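Local coordinates for protein major extracellular endoglucanase (Xanthomonas campestris pv. campestris, PDB 4TUF) that catalyses the endohydrolysis of (1->4)-beta-D-glucosidic linkages in cellulose, lichenin and cereal beta-D-glucans, this chain being the family 5 catalytic domain of the enzyme, at residues 55-60 / 97-102; 90-95 / 141-146; 203-208 / 213-218. One frame throughout, in Å; residues are numbered along the deposited sequence.

Interaction 1: 55-60 / 97-102; sequences NAVRLP and AEFNAR
The ring of Phe99 presents one face to Val57 and an edge to Leu59, and between them these three buried side chains make the whole contact. It is a worked example of how a TIM barrel is layered: strand 56-61 and helix 88-102 are the first two elements of a beta-alpha-beta crossover that returns through the parallel neighbouring strand 105-110, and one aromatic side chain reaches from the helix to the strand.

Over its face the ring meets the isopropyl group of Val57 off-centre. Val57 CB stands 4.2 Å above the Phe99 ring plane toward the rim, and the two methyls straddle the outer end of the ring, with Val57 CG2 3.9 Å from Phe99 CE1 and Val57 CG1 3.9 Å from Phe99 CE2. Val57 CG1 also makes a CH-pi contact, 4.3 Å from the centroid of the Phe99 ring and 29° off its normal. The valine and phenylalanine side chains cross at about a right angle. Phe99 CG lies anti to its own carbonyl carbon (chi1 -74°), which carries the ring off the helix toward the strand. The nearest CA atoms of the two segments belong to the same residues, Val57 and Phe99, 8.4 Å apart.

Ile46 of helix 42-51 and Val106 of strand 105-110 also touch Phe99. The strand divides its work: Val57 and Leu59 point to the helix, while Arg58 between them serves the other side, where its guanidinium forms salt bridges with Asp153, Glu196 and Glu278, the last being the nucleophile by similarity. The apolar outer layer thus backs a strand that brings a charged residue to the active site. At the ring's edge, near its plane, Leu59 CD1 lies 4.3 Å from Phe99 CE2.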
# COMPACT_ATOMS: atom_id res chain seq x y z
N ASN A 55 5.49 -5.75 11.72
CA ASN A 55 6.89 -5.83 11.33
C ASN A 55 7.11 -5.25 9.95
O ASN A 55 8.19 -5.39 9.37
CB ASN A 55 7.38 -7.28 11.38
CG ASN A 55 6.94 -8.08 10.17
OD1 ASN A 55 5.92 -7.79 9.54
ND2 ASN A 55 7.71 -9.11 9.84
N ALA A 56 6.09 -4.61 9.41
CA ALA A 56 6.16 -4.09 8.05
C ALA A 56 5.35 -2.81 7.91
O ALA A 56 4.32 -2.64 8.56
CB ALA A 56 5.68 -5.13 7.06
N VAL A 57 5.82 -1.91 7.05
CA VAL A 57 5.21 -0.60 6.89
C VAL A 57 5.17 -0.21 5.41
O VAL A 57 6.14 -0.39 4.68
CB VAL A 57 5.98 0.46 7.72
CG1 VAL A 57 6.01 1.80 7.01
CG2 VAL A 57 5.39 0.59 9.11
N ARG A 58 4.03 0.32 4.98
CA ARG A 58 3.89 0.87 3.64
C ARG A 58 3.93 2.40 3.74
O ARG A 58 3.08 3.00 4.39
CB ARG A 58 2.59 0.40 2.99
CG ARG A 58 2.41 0.78 1.52
CD ARG A 58 1.17 0.08 0.98
NE ARG A 58 0.88 0.38 -0.43
CZ ARG A 58 0.02 1.30 -0.84
NH1 ARG A 58 -0.63 2.05 0.05
NH2 ARG A 58 -0.19 1.49 -2.13
N LEU A 59 4.93 3.01 3.10
CA LEU A 59 5.15 4.46 3.19
C LEU A 59 4.76 5.23 1.93
O LEU A 59 5.52 5.28 0.97
CB LEU A 59 6.63 4.75 3.48
CG LEU A 59 7.06 4.96 4.93
CD1 LEU A 59 8.49 5.47 4.95
CD2 LEU A 59 6.13 5.92 5.64
N PRO A 60 3.56 5.83 1.93
CA PRO A 60 3.23 6.75 0.83
C PRO A 60 4.18 7.95 0.78
O PRO A 60 4.60 8.45 1.82
CB PRO A 60 1.80 7.19 1.16
CG PRO A 60 1.24 6.08 2.00
CD PRO A 60 2.40 5.56 2.80
N ALA A 97 15.61 4.89 7.97
CA ALA A 97 16.76 4.39 8.71
C ALA A 97 16.34 3.81 10.06
O ALA A 97 16.96 2.87 10.57
CB ALA A 97 17.80 5.50 8.91
N GLU A 98 15.28 4.38 10.64
CA GLU A 98 14.79 3.93 11.94
C GLU A 98 14.06 2.59 11.83
O GLU A 98 14.30 1.68 12.63
CB GLU A 98 13.87 4.97 12.57
CG GLU A 98 13.18 4.50 13.85
CD GLU A 98 14.15 4.27 15.00
OE1 GLU A 98 15.32 4.73 14.90
OE2 GLU A 98 13.75 3.64 16.00
N PHE A 99 13.17 2.49 10.84
CA PHE A 99 12.53 1.22 10.52
C PHE A 99 13.58 0.14 10.28
O PHE A 99 13.44 -1.00 10.74
CB PHE A 99 11.65 1.35 9.27
CG PHE A 99 10.36 2.08 9.51
CD1 PHE A 99 9.55 1.75 10.58
CD2 PHE A 99 9.97 3.12 8.67
CE1 PHE A 99 8.36 2.43 10.80
CE2 PHE A 99 8.78 3.80 8.89
CZ PHE A 99 7.98 3.45 9.96
N ASN A 100 14.64 0.50 9.56
CA ASN A 100 15.70 -0.43 9.22
C ASN A 100 16.45 -0.93 10.44
O ASN A 100 16.75 -2.11 10.55
CB ASN A 100 16.67 0.23 8.24
CG ASN A 100 17.76 -0.71 7.78
OD1 ASN A 100 17.54 -1.57 6.93
ND2 ASN A 100 18.96 -0.54 8.34
N ALA A 101 16.73 -0.02 11.37
CA ALA A 101 17.46 -0.36 12.59
C ALA A 101 16.62 -1.23 13.52
O ALA A 101 17.16 -2.02 14.29
CB ALA A 101 17.90 0.90 13.31
N ARG A 102 15.30 -1.09 13.44
CA ARG A 102 14.41 -1.89 14.27
C ARG A 102 14.04 -3.22 13.62
O ARG A 102 13.44 -4.09 14.26
CB ARG A 102 13.14 -1.11 14.59
CG ARG A 102 13.38 0.13 15.42
CD ARG A 102 12.15 0.46 16.23
NE ARG A 102 11.87 -0.57 17.22
CZ ARG A 102 12.37 -0.57 18.45
NH1 ARG A 102 13.16 0.42 18.84
NH2 ARG A 102 12.07 -1.55 19.29

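Interaction 2: 90-95 / 141-146; sequences QILDKV and NRYKNV. With 2HP (dihydrogenphosphate ion), chain E.
Asp93 OD1 is gripped by two donors from successive residues, Arg142 NE at 2.9 Å and the hydroxyl of Tyr143. Together they tie helix 88-102 to helix 129-143, neighbours in the outer helical layer of the TIM barrel, and illustrate how a single carboxylate can join two helices.

The arginine approaches side-on, in a bidentate salt bridge: while NE takes OD1, Arg142 NH2 donates to Asp93 OD2 at 2.7 Å with an angle of 165° at the hydrogen. Both oxygens use their syn lone pairs, and the carboxylate and guanidinium planes are only 18° apart, so the two flat groups meet edge to edge. An extended chain from CG to NE gives Arg142 its reach. The tyrosine comes from another direction. Tyr143 OH meets OD1 nearly along the C-O axis, with the ring plane turned 78° from the carboxylate; three bonds therefore fix the rotation of Asp93 and would probably favour its ionised form.

Packing accompanies these bonds. Arg142 CG rests 3.9 Å above the centre of the Tyr143 ring, and Leu92 brings its CG to 3.5 Å from Tyr143 OH, so that the phenol end meets both an acidic and an apolar residue of one helix. Leu89 and Ile96 of that helix extend the interface, touching Arg142 and Tyr143 respectively. Lys94, the residue after Asp93, points to a separate dihydrogenphosphate site shared with Lys43 and Asp82, where Lys94 CE lies 3.3 Å from O3 of the ion. Beyond the tyrosine the chain reverses in a type I turn, closed by Val146 N donating to Tyr143 O at 3.0 Å.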
# COMPACT_ATOMS: atom_id res chain seq x y z
N GLN A 90 15.37 14.69 4.28
CA GLN A 90 16.21 14.22 5.37
C GLN A 90 15.40 13.56 6.48
O GLN A 90 15.91 12.72 7.21
CB GLN A 90 17.04 15.38 5.94
CG GLN A 90 18.06 15.92 4.95
CD GLN A 90 18.64 17.25 5.38
OE1 GLN A 90 18.07 17.94 6.22
NE2 GLN A 90 19.78 17.61 4.81
N ILE A 91 14.12 13.92 6.59
CA ILE A 91 13.27 13.28 7.59
C ILE A 91 12.85 11.90 7.08
O ILE A 91 12.81 10.94 7.84
CB ILE A 91 12.03 14.15 7.92
CG1 ILE A 91 12.48 15.47 8.56
CG2 ILE A 91 11.10 13.43 8.88
CD1 ILE A 91 11.34 16.39 8.97
N LEU A 92 12.56 11.81 5.78
CA LEU A 92 12.29 10.52 5.16
C LEU A 92 13.50 9.61 5.33
O LEU A 92 13.36 8.45 5.75
CB LEU A 92 11.94 10.68 3.68
CG LEU A 92 11.57 9.43 2.88
CD1 LEU A 92 10.40 8.70 3.53
CD2 LEU A 92 11.25 9.78 1.42
N ASP A 93 14.68 10.14 5.03
CA ASP A 93 15.92 9.40 5.21
C ASP A 93 16.02 8.85 6.63
O ASP A 93 16.33 7.67 6.82
CB ASP A 93 17.13 10.30 4.92
CG ASP A 93 17.32 10.57 3.44
OD1 ASP A 93 16.57 10.00 2.62
OD2 ASP A 93 18.24 11.35 3.10
N LYS A 94 15.74 9.70 7.61
CA LYS A 94 15.86 9.33 9.02
C LYS A 94 14.79 8.32 9.46
O LYS A 94 15.06 7.47 10.31
CB LYS A 94 15.77 10.59 9.88
CG LYS A 94 16.44 10.48 11.23
CD LYS A 94 16.51 11.83 11.91
CE LYS A 94 17.44 11.78 13.11
NZ LYS A 94 18.84 11.51 12.69
N VAL A 95 13.60 8.41 8.89
CA VAL A 95 12.52 7.49 9.24
C VAL A 95 12.77 6.09 8.69
O VAL A 95 12.60 5.09 9.40
CB VAL A 95 11.15 8.01 8.74
CG1 VAL A 95 10.09 6.93 8.90
CG2 VAL A 95 10.74 9.25 9.51
N ASN A 141 17.40 4.37 -6.22
CA ASN A 141 18.81 4.69 -6.14
C ASN A 141 19.24 5.06 -4.73
O ASN A 141 20.31 4.68 -4.27
CB ASN A 141 19.14 5.82 -7.10
CG ASN A 141 20.62 6.04 -7.24
OD1 ASN A 141 21.42 5.13 -7.01
ND2 ASN A 141 21.01 7.25 -7.62
N ARG A 142 18.39 5.80 -4.04
CA ARG A 142 18.74 6.32 -2.72
C ARG A 142 18.76 5.25 -1.64
O ARG A 142 19.67 5.20 -0.82
CB ARG A 142 17.78 7.44 -2.33
CG ARG A 142 18.26 8.28 -1.19
CD ARG A 142 17.31 9.42 -0.95
NE ARG A 142 17.84 10.35 0.04
CZ ARG A 142 18.59 11.41 -0.27
NH1 ARG A 142 18.88 11.65 -1.54
NH2 ARG A 142 19.03 12.21 0.68
N TYR A 143 17.75 4.37 -1.65
CA TYR A 143 17.56 3.43 -0.54
C TYR A 143 17.92 1.99 -0.87
O TYR A 143 17.62 1.08 -0.09
CB TYR A 143 16.11 3.51 -0.05
CG TYR A 143 15.72 4.92 0.33
CD1 TYR A 143 16.32 5.56 1.41
CD2 TYR A 143 14.76 5.63 -0.39
CE1 TYR A 143 15.97 6.84 1.77
CE2 TYR A 143 14.41 6.92 -0.04
CZ TYR A 143 15.02 7.52 1.04
OH TYR A 143 14.68 8.81 1.39
N LYS A 144 18.59 1.76 -2.00
CA LYS A 144 18.87 0.40 -2.45
C LYS A 144 19.81 -0.37 -1.52
O LYS A 144 19.90 -1.60 -1.61
CB LYS A 144 19.47 0.41 -3.86
CG LYS A 144 20.92 0.84 -3.94
CD LYS A 144 21.39 0.89 -5.39
CE LYS A 144 22.72 1.61 -5.51
NZ LYS A 144 22.73 2.91 -4.76
N ASN A 145 20.50 0.34 -0.64
CA ASN A 145 21.44 -0.29 0.28
C ASN A 145 20.88 -0.42 1.69
O ASN A 145 21.55 -0.92 2.58
CB ASN A 145 22.76 0.49 0.32
CG ASN A 145 23.56 0.36 -0.96
OD1 ASN A 145 23.68 -0.73 -1.52
ND2 ASN A 145 24.11 1.47 -1.44
N VAL A 146 19.65 0.06 1.88
CA VAL A 146 18.95 -0.09 3.15
C VAL A 146 18.25 -1.46 3.18
O VAL A 146 17.18 -1.62 2.59
CB VAL A 146 17.92 1.04 3.37
CG1 VAL A 146 17.25 0.89 4.72
CG2 VAL A 146 18.58 2.40 3.25
P 2HP E . 18.95 11.00 16.76
O1 2HP E . 20.35 10.53 17.06
O2 2HP E . 18.20 11.24 18.05
O3 2HP E . 19.01 12.29 15.97
O4 2HP E . 18.23 9.94 15.95

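Interaction 3: 203-208 / 213-218; sequences VCSTNG and GGNLQP
Gln217 meets the backbone of Thr206 with both ends of its side-chain amide: OE1 accepts from Thr206 N at 2.7 Å and NE2 donates to Thr206 O at 3.2 Å. In the long loop joining strands 192-195 and 231-238 of the TIM barrel, this shows how an amide can stand in for a strand partner where no regular structure is present. Thr206 O lies in the amide plane of Gln217 (2° out of it), though NE2 in turn sits above the carbonyl plane of the threonine.

A third bond across the contact goes from Asn215 ND2 to Ser205 OG at 2.9 Å, and Ser205 OG in turn donates a hydrogen bond to Asn207 OD1. Cys204 O meanwhile lies against the proline ring, 3.7 Å from Pro218 CG.

Asn215 positions the glutamine. Its OD1 accepts from Gln217 N, forming an Asx turn, and from Gln217 NE2, the two donors arriving from opposite faces. Further out, Gly214 and Asn215 form a classic beta bulge facing Ile198. The Cys204-Cys221 disulfide adds a covalent tie, and Cys204 SG passes 3.5 Å from Gln217 O.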
# COMPACT_ATOMS: atom_id res chain seq x y z
N VAL A 203 -11.81 -4.85 -21.72
CA VAL A 203 -11.64 -6.27 -22.06
C VAL A 203 -11.26 -7.11 -20.85
O VAL A 203 -10.65 -6.61 -19.90
CB VAL A 203 -10.55 -6.51 -23.14
CG1 VAL A 203 -10.95 -5.91 -24.48
CG2 VAL A 203 -9.19 -6.01 -22.68
N CYS A 204 -11.62 -8.39 -20.90
CA CYS A 204 -11.20 -9.38 -19.91
C CYS A 204 -11.47 -8.93 -18.49
O CYS A 204 -10.59 -8.94 -17.63
CB CYS A 204 -9.71 -9.70 -20.09
SG CYS A 204 -9.08 -11.09 -19.11
N SER A 205 -12.71 -8.52 -18.24
CA SER A 205 -13.12 -8.08 -16.92
C SER A 205 -14.63 -8.04 -16.80
O SER A 205 -15.31 -7.51 -17.68
CB SER A 205 -12.54 -6.69 -16.62
OG SER A 205 -13.11 -6.14 -15.44
N THR A 206 -15.17 -8.61 -15.73
CA THR A 206 -16.56 -8.34 -15.37
C THR A 206 -16.59 -7.08 -14.53
O THR A 206 -16.04 -7.04 -13.42
CB THR A 206 -17.21 -9.50 -14.61
OG1 THR A 206 -17.27 -10.66 -15.45
CG2 THR A 206 -18.62 -9.13 -14.17
N ASN A 207 -17.21 -6.03 -15.06
CA ASN A 207 -17.12 -4.70 -14.48
C ASN A 207 -18.18 -4.38 -13.43
O ASN A 207 -19.11 -5.17 -13.21
CB ASN A 207 -17.17 -3.65 -15.58
CG ASN A 207 -15.94 -3.67 -16.46
OD1 ASN A 207 -14.87 -4.13 -16.05
ND2 ASN A 207 -16.08 -3.17 -17.68
N GLY A 208 -18.04 -3.22 -12.80
CA GLY A 208 -18.97 -2.76 -11.79
C GLY A 208 -18.59 -3.13 -10.37
O GLY A 208 -18.19 -4.26 -10.10
N GLY A 213 -7.73 0.60 -7.81
CA GLY A 213 -6.61 -0.32 -7.70
C GLY A 213 -7.04 -1.69 -7.23
O GLY A 213 -6.23 -2.45 -6.68
N GLY A 214 -8.30 -2.03 -7.46
CA GLY A 214 -8.86 -3.26 -6.92
C GLY A 214 -9.13 -4.39 -7.90
O GLY A 214 -9.44 -5.51 -7.47
N ASN A 215 -9.02 -4.12 -9.20
CA ASN A 215 -9.34 -5.13 -10.21
C ASN A 215 -8.10 -5.69 -10.89
O ASN A 215 -7.34 -4.96 -11.52
CB ASN A 215 -10.27 -4.54 -11.28
CG ASN A 215 -10.81 -5.59 -12.23
OD1 ASN A 215 -10.76 -6.79 -11.96
ND2 ASN A 215 -11.35 -5.14 -13.36
N LEU A 216 -7.92 -7.01 -10.79
CA LEU A 216 -6.78 -7.66 -11.41
C LEU A 216 -7.20 -8.59 -12.56
O LEU A 216 -6.34 -9.27 -13.15
CB LEU A 216 -5.99 -8.45 -10.37
CG LEU A 216 -5.06 -7.64 -9.48
CD1 LEU A 216 -4.48 -8.55 -8.42
CD2 LEU A 216 -3.97 -7.01 -10.32
N GLN A 217 -8.49 -8.62 -12.86
CA GLN A 217 -9.03 -9.53 -13.88
C GLN A 217 -8.29 -9.54 -15.22
O GLN A 217 -8.04 -10.61 -15.77
CB GLN A 217 -10.51 -9.23 -14.13
CG GLN A 217 -11.47 -9.75 -13.07
CD GLN A 217 -12.85 -9.15 -13.22
OE1 GLN A 217 -13.76 -9.78 -13.76
NE2 GLN A 217 -13.01 -7.91 -12.76
N PRO A 218 -7.92 -8.35 -15.77
CA PRO A 218 -7.29 -8.38 -17.09
C PRO A 218 -5.91 -9.06 -17.13
O PRO A 218 -5.39 -9.32 -18.22
CB PRO A 218 -7.15 -6.90 -17.45
CG PRO A 218 -8.21 -6.22 -16.66
CD PRO A 218 -8.24 -6.97 -15.36

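In the fold
Interactions 1 and 2 share helix 88-102, their centres 10 Å apart: one face of the helix meets the barrel strand, another the next helix. They touch directly where Leu59 CD1 lies 4.0 Å from Leu92 CD1, and again where Asn100 OD1 packs 3.3 Å from Val146 CG1. Interaction 3 lies across the chain's centre, its own centre 32 Å from that of interaction 1 and 35 Å from that of interaction 2. Two catalytic residues are assigned by similarity: the side chain of Leu59 is about 11 Å from that of Glu278, and that of Asn215 about 11 Å from that of Glu157. Interaction 2 lies away from both, although its Lys94 belongs to a dihydrogenphosphate site.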